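Local coordinates for protein epoxide hydrolase (Aspergillus niger, PDB 3G02) that probably hydrolyses epoxides to vicinal diols, as an alpha/beta-hydrolase-fold enzyme, here a variant evolved for enantioselectivity, at residues Glu235-Met246 and Pro347-Trp357. The protein carries 9 engineered substitutions. Numbering follows the deposited sequence. Where two conformers were deposited one is given.
Sequences EKEGIARMEKFM and PKDLVPVPRSW. Engineered in segment 347-357: V351 (natural residue Cys).
With chi1 at 177°, F245 swings its ring away from its own backbone N and lays one face under L350, whose CB stands over the ring centre, 3.8 Å from the centroid, in a CH-pi contact; L350 CD1 reaches F245 CZ. L350 also touches H375, a predicted catalytic residue whose ND1 bonds D349 OD1, consistent with D349 as the triad acid. A similar first torsion (167°) lays M242 CG against CG1 of the engineered V351, which also meets F245 CD2, while M242 CB meets P352 CD. In one of two conformers, the extended M242 chain sets SD 3.6 Å from V353 CG1, and the bend at chi3 turns CE toward W357. I239 CD1 sits over the six-membered ring of W357; P354 CD lies over the same face, toward its rim. At the inverse gamma turn centred on P352, P352 CG is 3.4 Å from G238 O. R241 sends NH2 to P347 O in a weak 2.8 Å bond (129°), while a water joins its NE to D349 O. E235 OE1 is held by S232 N; two waters donate to OE2 and accept from R355 N and S356 N. Helix 233-248 thus packs along the connection from strand 340-345 to helix 355-358, which leads on to edge strand 362-369.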
ATOM      1  N   GLU A 235     -22.466 -15.919 -13.968  1.00 17.97           N
ATOM      2  CA  GLU A 235     -21.871 -14.656 -14.402  1.00 17.78           C
ATOM      3  C   GLU A 235     -21.999 -13.572 -13.331  1.00 17.75           C
ATOM      4  O   GLU A 235     -21.071 -12.782 -13.137  1.00 17.50           O
ATOM      5  CB  GLU A 235     -22.463 -14.198 -15.736  1.00 17.82           C
ATOM      6  CG  GLU A 235     -21.978 -15.031 -16.919  1.00 17.78           C
ATOM      7  CD  GLU A 235     -22.734 -14.755 -18.204  1.00 17.90           C
ATOM      8  OE1 GLU A 235     -23.872 -14.237 -18.141  1.00 17.86           O
ATOM      9  OE2 GLU A 235     -22.185 -15.071 -19.282  1.00 18.22           O
ATOM     10  N   LYS A 236     -23.135 -13.557 -12.632  1.00 17.65           N
ATOM     11  CA  LYS A 236     -23.355 -12.656 -11.497  1.00 17.95           C
ATOM     12  C   LYS A 236     -22.378 -12.911 -10.352  1.00 17.87           C
ATOM     13  O   LYS A 236     -21.927 -11.967  -9.701  1.00 17.70           O
ATOM     14  CB  LYS A 236     -24.786 -12.764 -10.969  1.00 18.27           C
ATOM     15  CG  LYS A 236     -25.824 -12.105 -11.842  1.00 19.20           C
ATOM     16  CD  LYS A 236     -27.110 -11.887 -11.060  1.00 21.41           C
ATOM     17  CE  LYS A 236     -28.271 -11.548 -11.980  1.00 22.53           C
ATOM     18  NZ  LYS A 236     -28.784 -12.759 -12.688  1.00 24.06           N
ATOM     19  N   GLU A 237     -22.072 -14.185 -10.103  1.00 17.81           N
ATOM     20  CA  GLU A 237     -21.065 -14.555  -9.110  1.00 18.29           C
ATOM     21  C   GLU A 237     -19.713 -13.960  -9.493  1.00 17.29           C
ATOM     22  O   GLU A 237     -18.990 -13.451  -8.631  1.00 17.49           O
ATOM     23  CB  GLU A 237     -20.962 -16.075  -8.967  1.00 18.20           C
ATOM     24  CG  GLU A 237     -22.138 -16.713  -8.237  1.00 19.98           C
ATOM     25  CD  GLU A 237     -22.105 -18.234  -8.257  1.00 20.44           C
ATOM     26  OE1 GLU A 237     -21.255 -18.827  -8.964  1.00 23.77           O
ATOM     27  OE2 GLU A 237     -22.940 -18.846  -7.556  1.00 24.37           O
ATOM     28  N   GLY A 238     -19.399 -14.005 -10.788  1.00 16.33           N
ATOM     29  CA  GLY A 238     -18.170 -13.426 -11.328  1.00 15.38           C
ATOM     30  C   GLY A 238     -18.088 -11.931 -11.081  1.00 14.91           C
ATOM     31  O   GLY A 238     -17.038 -11.412 -10.683  1.00 14.13           O
ATOM     32  N   ILE A 239     -19.200 -11.237 -11.308  1.00 14.22           N
ATOM     33  CA  ILE A 239     -19.281  -9.803 -11.036  1.00 14.09           C
ATOM     34  C   ILE A 239     -19.095  -9.513  -9.542  1.00 14.01           C
ATOM     35  O   ILE A 239     -18.431  -8.547  -9.176  1.00 13.73           O
ATOM     36  CB  ILE A 239     -20.609  -9.184 -11.571  1.00 14.09           C
ATOM     37  CG1 ILE A 239     -20.718  -9.367 -13.094  1.00 14.43           C
ATOM     38  CG2 ILE A 239     -20.740  -7.709 -11.172  1.00 14.24           C
ATOM     39  CD1 ILE A 239     -19.537  -8.851 -13.892  1.00 15.63           C
ATOM     40  N   ALA A 240     -19.669 -10.361  -8.691  1.00 13.98           N
ATOM     41  CA  ALA A 240     -19.500 -10.242  -7.241  1.00 14.16           C
ATOM     42  C   ALA A 240     -18.030 -10.359  -6.838  1.00 14.04           C
ATOM     43  O   ALA A 240     -17.548  -9.580  -6.013  1.00 14.37           O
ATOM     44  CB  ALA A 240     -20.337 -11.290  -6.517  1.00 14.26           C
ATOM     45  N   ARG A 241     -17.325 -11.323  -7.426  1.00 13.69           N
ATOM     46  CA  ARG A 241     -15.886 -11.479  -7.170  1.00 13.51           C
ATOM     47  C   ARG A 241     -15.112 -10.257  -7.669  1.00 13.11           C
ATOM     48  O   ARG A 241     -14.183  -9.788  -6.999  1.00 12.47           O
ATOM     49  CB  ARG A 241     -15.349 -12.778  -7.780  1.00 13.38           C
ATOM     50  CG  ARG A 241     -15.983 -14.037  -7.180  1.00 14.51           C
ATOM     51  CD  ARG A 241     -15.232 -15.315  -7.551  1.00 15.16           C
ATOM     52  NE  ARG A 241     -15.186 -15.549  -8.996  1.00 17.18           N
ATOM     53  CZ  ARG A 241     -16.156 -16.131  -9.701  1.00 18.31           C
ATOM     54  NH1 ARG A 241     -17.266 -16.548  -9.103  1.00 19.91           N
ATOM     55  NH2 ARG A 241     -16.016 -16.296 -11.011  1.00 17.66           N
ATOM     56  N   MET A 242     -15.444  -9.797  -8.876  0.75 12.87           N
ATOM     57  CA  MET A 242     -14.776  -8.644  -9.487  0.75 13.33           C
ATOM     58  C   MET A 242     -14.901  -7.420  -8.581  0.75 12.87           C
ATOM     59  O   MET A 242     -13.936  -6.688  -8.343  0.75 12.45           O
ATOM     60  CB  MET A 242     -15.400  -8.345 -10.850  0.75 13.00           C
ATOM     61  CG  MET A 242     -15.009  -7.000 -11.435  0.75 14.14           C
ATOM     62  SD  MET A 242     -16.155  -6.481 -12.714  0.75 16.44           S
ATOM     63  CE  MET A 242     -17.524  -5.890 -11.728  0.75 17.37           C
ATOM     64  N   GLU A 243     -16.116  -7.216  -8.069  0.50 12.60           N
ATOM     65  CA  GLU A 243     -16.436  -6.096  -7.175  0.50 12.90           C
ATOM     66  C   GLU A 243     -15.666  -6.163  -5.855  0.50 12.68           C
ATOM     67  O   GLU A 243     -15.129  -5.148  -5.403  0.50 12.57           O
ATOM     68  CB  GLU A 243     -17.945  -6.021  -6.909  0.50 12.85           C
ATOM     69  CG  GLU A 243     -18.768  -5.467  -8.068  0.50 13.50           C
ATOM     70  CD  GLU A 243     -20.275  -5.587  -7.851  0.50 13.59           C
ATOM     71  OE1 GLU A 243     -20.704  -6.152  -6.822  0.50 15.16           O
ATOM     72  OE2 GLU A 243     -21.033  -5.118  -8.725  0.50 15.30           O
ATOM     73  N   LYS A 244     -15.619  -7.351  -5.247  1.00 12.80           N
ATOM     74  CA  LYS A 244     -14.797  -7.586  -4.053  1.00 12.78           C
ATOM     75  C   LYS A 244     -13.324  -7.288  -4.332  1.00 12.34           C
ATOM     76  O   LYS A 244     -12.644  -6.665  -3.506  1.00 12.14           O
ATOM     77  CB  LYS A 244     -14.958  -9.013  -3.520  1.00 12.84           C
ATOM     78  CG  LYS A 244     -14.069  -9.296  -2.309  1.00 14.53           C
ATOM     79  CD  LYS A 244     -14.334 -10.640  -1.685  1.00 16.87           C
ATOM     80  CE  LYS A 244     -13.487 -10.816  -0.430  1.00 18.64           C
ATOM     81  NZ  LYS A 244     -13.749 -12.126   0.221  1.00 19.81           N
ATOM     82  N   PHE A 245     -12.828  -7.720  -5.489  1.00 12.10           N
ATOM     83  CA  PHE A 245     -11.448  -7.414  -5.853  1.00 11.94           C
ATOM     84  C   PHE A 245     -11.215  -5.909  -5.961  1.00 12.40           C
ATOM     85  O   PHE A 245     -10.197  -5.394  -5.493  1.00 12.33           O
ATOM     86  CB  PHE A 245     -11.032  -8.096  -7.157  1.00 11.70           C
ATOM     87  CG  PHE A 245      -9.639  -7.734  -7.597  1.00 11.30           C
ATOM     88  CD1 PHE A 245      -8.530  -8.347  -7.014  1.00 11.69           C
ATOM     89  CD2 PHE A 245      -9.436  -6.756  -8.562  1.00 12.14           C
ATOM     90  CE1 PHE A 245      -7.241  -8.000  -7.405  1.00 12.13           C
ATOM     91  CE2 PHE A 245      -8.145  -6.402  -8.963  1.00 12.23           C
ATOM     92  CZ  PHE A 245      -7.051  -7.023  -8.377  1.00 12.25           C
ATOM     93  N   MET A 246     -12.153  -5.203  -6.583  1.00 13.07           N
ATOM     94  CA  MET A 246     -11.979  -3.771  -6.806  1.00 13.96           C
ATOM     95  C   MET A 246     -12.108  -2.927  -5.528  1.00 14.02           C
ATOM     96  O   MET A 246     -11.709  -1.762  -5.521  1.00 14.87           O
ATOM     97  CB  MET A 246     -12.930  -3.270  -7.902  1.00 14.10           C
ATOM     98  CG  MET A 246     -12.632  -3.821  -9.298  1.00 15.52           C
ATOM     99  SD  MET A 246     -10.948  -3.535  -9.891  1.00 18.80           S
ATOM    100  CE  MET A 246     -10.901  -1.748  -9.962  1.00 18.06           C
ATOM    101  N   PRO A 347     -12.176 -18.754 -14.286  1.00 13.00           N
ATOM    102  CA  PRO A 347     -13.193 -18.297 -13.334  1.00 13.54           C
ATOM    103  C   PRO A 347     -12.645 -17.636 -12.073  1.00 13.83           C
ATOM    104  O   PRO A 347     -13.335 -16.806 -11.476  1.00 14.16           O
ATOM    105  CB  PRO A 347     -13.940 -19.587 -12.976  1.00 13.41           C
ATOM    106  CG  PRO A 347     -12.942 -20.660 -13.168  1.00 13.29           C
ATOM    107  CD  PRO A 347     -12.079 -20.224 -14.323  1.00 13.18           C
ATOM    108  N   LYS A 348     -11.430 -18.003 -11.673  1.00 14.04           N
ATOM    109  CA  LYS A 348     -10.829 -17.452 -10.458  1.00 14.36           C
ATOM    110  C   LYS A 348      -9.844 -16.335 -10.762  1.00 14.00           C
ATOM    111  O   LYS A 348      -9.001 -15.979  -9.933  1.00 14.43           O
ATOM    112  CB  LYS A 348     -10.201 -18.555  -9.602  1.00 14.48           C
ATOM    113  CG  LYS A 348     -11.246 -19.470  -8.983  1.00 15.94           C
ATOM    114  CD  LYS A 348     -10.657 -20.422  -7.971  1.00 18.76           C
ATOM    115  CE  LYS A 348     -11.732 -21.364  -7.453  1.00 19.99           C
ATOM    116  NZ  LYS A 348     -11.213 -22.318  -6.438  1.00 21.96           N
ATOM    117  N   ASP A 349      -9.961 -15.768 -11.957  1.00 13.65           N
ATOM    118  CA  ASP A 349      -9.224 -14.558 -12.292  1.00 12.93           C
ATOM    119  C   ASP A 349      -9.765 -13.391 -11.454  1.00 12.56           C
ATOM    120  O   ASP A 349     -10.785 -13.525 -10.778  1.00 12.55           O
ATOM    121  CB  ASP A 349      -9.333 -14.262 -13.785  1.00 13.20           C
ATOM    122  CG  ASP A 349      -8.101 -13.566 -14.337  1.00 13.49           C
ATOM    123  OD1 ASP A 349      -7.386 -12.876 -13.575  1.00 13.34           O
ATOM    124  OD2 ASP A 349      -7.846 -13.697 -15.547  1.00 15.15           O
ATOM    125  N   LEU A 350      -9.073 -12.257 -11.501  1.00 11.95           N
ATOM    126  CA  LEU A 350      -9.333 -11.145 -10.582  1.00 11.82           C
ATOM    127  C   LEU A 350     -10.659 -10.443 -10.831  1.00 11.91           C
ATOM    128  O   LEU A 350     -11.375 -10.104  -9.889  1.00 11.76           O
ATOM    129  CB  LEU A 350      -8.196 -10.117 -10.650  1.00 11.43           C
ATOM    130  CG  LEU A 350      -6.775 -10.675 -10.525  1.00 11.17           C
ATOM    131  CD1 LEU A 350      -5.752  -9.559 -10.639  1.00 11.12           C
ATOM    132  CD2 LEU A 350      -6.623 -11.421  -9.209  1.00 11.16           C
ATOM    133  N   VAL A 351     -10.976 -10.227 -12.102  1.00 12.06           N
ATOM    134  CA  VAL A 351     -12.122  -9.410 -12.478  1.00 12.61           C
ATOM    135  C   VAL A 351     -12.888 -10.128 -13.594  1.00 12.51           C
ATOM    136  O   VAL A 351     -12.861  -9.706 -14.754  1.00 12.51           O
ATOM    137  CB  VAL A 351     -11.681  -7.973 -12.863  1.00 12.71           C
ATOM    138  CG1 VAL A 351     -11.294  -7.190 -11.613  1.00 13.58           C
ATOM    139  CG2 VAL A 351     -10.505  -7.994 -13.839  1.00 13.22           C
ATOM    140  N   PRO A 352     -13.561 -11.239 -13.238  1.00 12.78           N
ATOM    141  CA  PRO A 352     -14.112 -12.153 -14.239  1.00 13.20           C
ATOM    142  C   PRO A 352     -15.407 -11.658 -14.883  1.00 13.56           C
ATOM    143  O   PRO A 352     -16.493 -12.185 -14.612  1.00 14.15           O
ATOM    144  CB  PRO A 352     -14.306 -13.461 -13.462  1.00 13.20           C
ATOM    145  CG  PRO A 352     -14.419 -13.063 -12.032  1.00 13.45           C
ATOM    146  CD  PRO A 352     -13.828 -11.693 -11.860  1.00 12.78           C
ATOM    147  N   VAL A 353     -15.264 -10.650 -15.740  1.00 13.90           N
ATOM    148  CA  VAL A 353     -16.370 -10.092 -16.515  1.00 14.07           C
ATOM    149  C   VAL A 353     -16.840 -11.111 -17.558  1.00 14.37           C
ATOM    150  O   VAL A 353     -16.030 -11.890 -18.067  1.00 14.42           O
ATOM    151  CB  VAL A 353     -15.993  -8.735 -17.185  1.00 13.88           C
ATOM    152  CG1 VAL A 353     -15.825  -7.652 -16.133  1.00 14.13           C
ATOM    153  CG2 VAL A 353     -14.732  -8.853 -18.035  1.00 13.86           C
ATOM    154  N   PRO A 354     -18.154 -11.127 -17.857  1.00 14.66           N
ATOM    155  CA  PRO A 354     -18.722 -12.153 -18.731  1.00 14.89           C
ATOM    156  C   PRO A 354     -18.499 -11.888 -20.221  1.00 14.99           C
ATOM    157  O   PRO A 354     -18.143 -10.774 -20.612  1.00 14.93           O
ATOM    158  CB  PRO A 354     -20.214 -12.077 -18.408  1.00 14.98           C
ATOM    159  CG  PRO A 354     -20.438 -10.651 -18.084  1.00 15.00           C
ATOM    160  CD  PRO A 354     -19.186 -10.188 -17.378  1.00 14.79           C
ATOM    161  N   ARG A 355     -18.739 -12.916 -21.034  1.00 15.28           N
ATOM    162  CA  ARG A 355     -18.626 -12.832 -22.488  1.00 16.08           C
ATOM    163  C   ARG A 355     -19.382 -11.640 -23.090  1.00 15.73           C
ATOM    164  O   ARG A 355     -18.835 -10.919 -23.923  1.00 15.75           O
ATOM    165  CB  ARG A 355     -19.098 -14.141 -23.136  1.00 15.87           C
ATOM    166  CG  ARG A 355     -19.005 -14.144 -24.654  1.00 17.27           C
ATOM    167  CD  ARG A 355     -19.415 -15.476 -25.258  1.00 17.79           C
ATOM    168  NE  ARG A 355     -19.280 -15.446 -26.713  1.00 21.65           N
ATOM    169  CZ  ARG A 355     -19.183 -16.522 -27.490  1.00 23.07           C
ATOM    170  NH1 ARG A 355     -19.201 -17.740 -26.964  1.00 23.60           N
ATOM    171  NH2 ARG A 355     -19.063 -16.376 -28.805  1.00 24.82           N
ATOM    172  N   SER A 356     -20.629 -11.438 -22.662  1.00 15.93           N
ATOM    173  CA  SER A 356     -21.476 -10.375 -23.220  1.00 16.12           C
ATOM    174  C   SER A 356     -20.946  -8.964 -22.939  1.00 16.03           C
ATOM    175  O   SER A 356     -21.292  -8.014 -23.644  1.00 16.50           O
ATOM    176  CB  SER A 356     -22.916 -10.514 -22.721  1.00 16.07           C
ATOM    177  OG  SER A 356     -22.990 -10.339 -21.320  1.00 16.83           O
ATOM    178  N   TRP A 357     -20.115  -8.832 -21.907  1.00 15.89           N
ATOM    179  CA  TRP A 357     -19.465  -7.561 -21.607  1.00 15.71           C
ATOM    180  C   TRP A 357     -18.206  -7.411 -22.450  1.00 15.46           C
ATOM    181  O   TRP A 357     -17.982  -6.370 -23.061  1.00 15.52           O
ATOM    182  CB  TRP A 357     -19.119  -7.474 -20.122  1.00 15.90           C
ATOM    183  CG  TRP A 357     -20.275  -7.134 -19.222  1.00 16.02           C
ATOM    184  CD1 TRP A 357     -21.611  -7.256 -19.502  1.00 16.39           C
ATOM    185  CD2 TRP A 357     -20.189  -6.652 -17.879  1.00 16.21           C
ATOM    186  NE1 TRP A 357     -22.359  -6.859 -18.417  1.00 16.92           N
ATOM    187  CE2 TRP A 357     -21.511  -6.484 -17.407  1.00 16.60           C
ATOM    188  CE3 TRP A 357     -19.120  -6.327 -17.029  1.00 16.01           C
ATOM    189  CZ2 TRP A 357     -21.794  -6.011 -16.121  1.00 16.59           C
ATOM    190  CZ3 TRP A 357     -19.401  -5.858 -15.750  1.00 16.49           C
ATOM    191  CH2 TRP A 357     -20.729  -5.706 -15.309  1.00 16.52           C
TER
HETATM  192  O   HOH W   1     -18.956 -13.074 -14.952  1.00 19.80           O
HETATM  193  O   HOH W   2     -22.314 -13.376 -21.309  1.00 20.92           O
HETATM  194  O   HOH W   3     -19.484 -15.359 -19.888  1.00 21.42           O
HETATM  195  O   HOH W   4     -12.556 -14.413  -9.030  1.00 19.49           O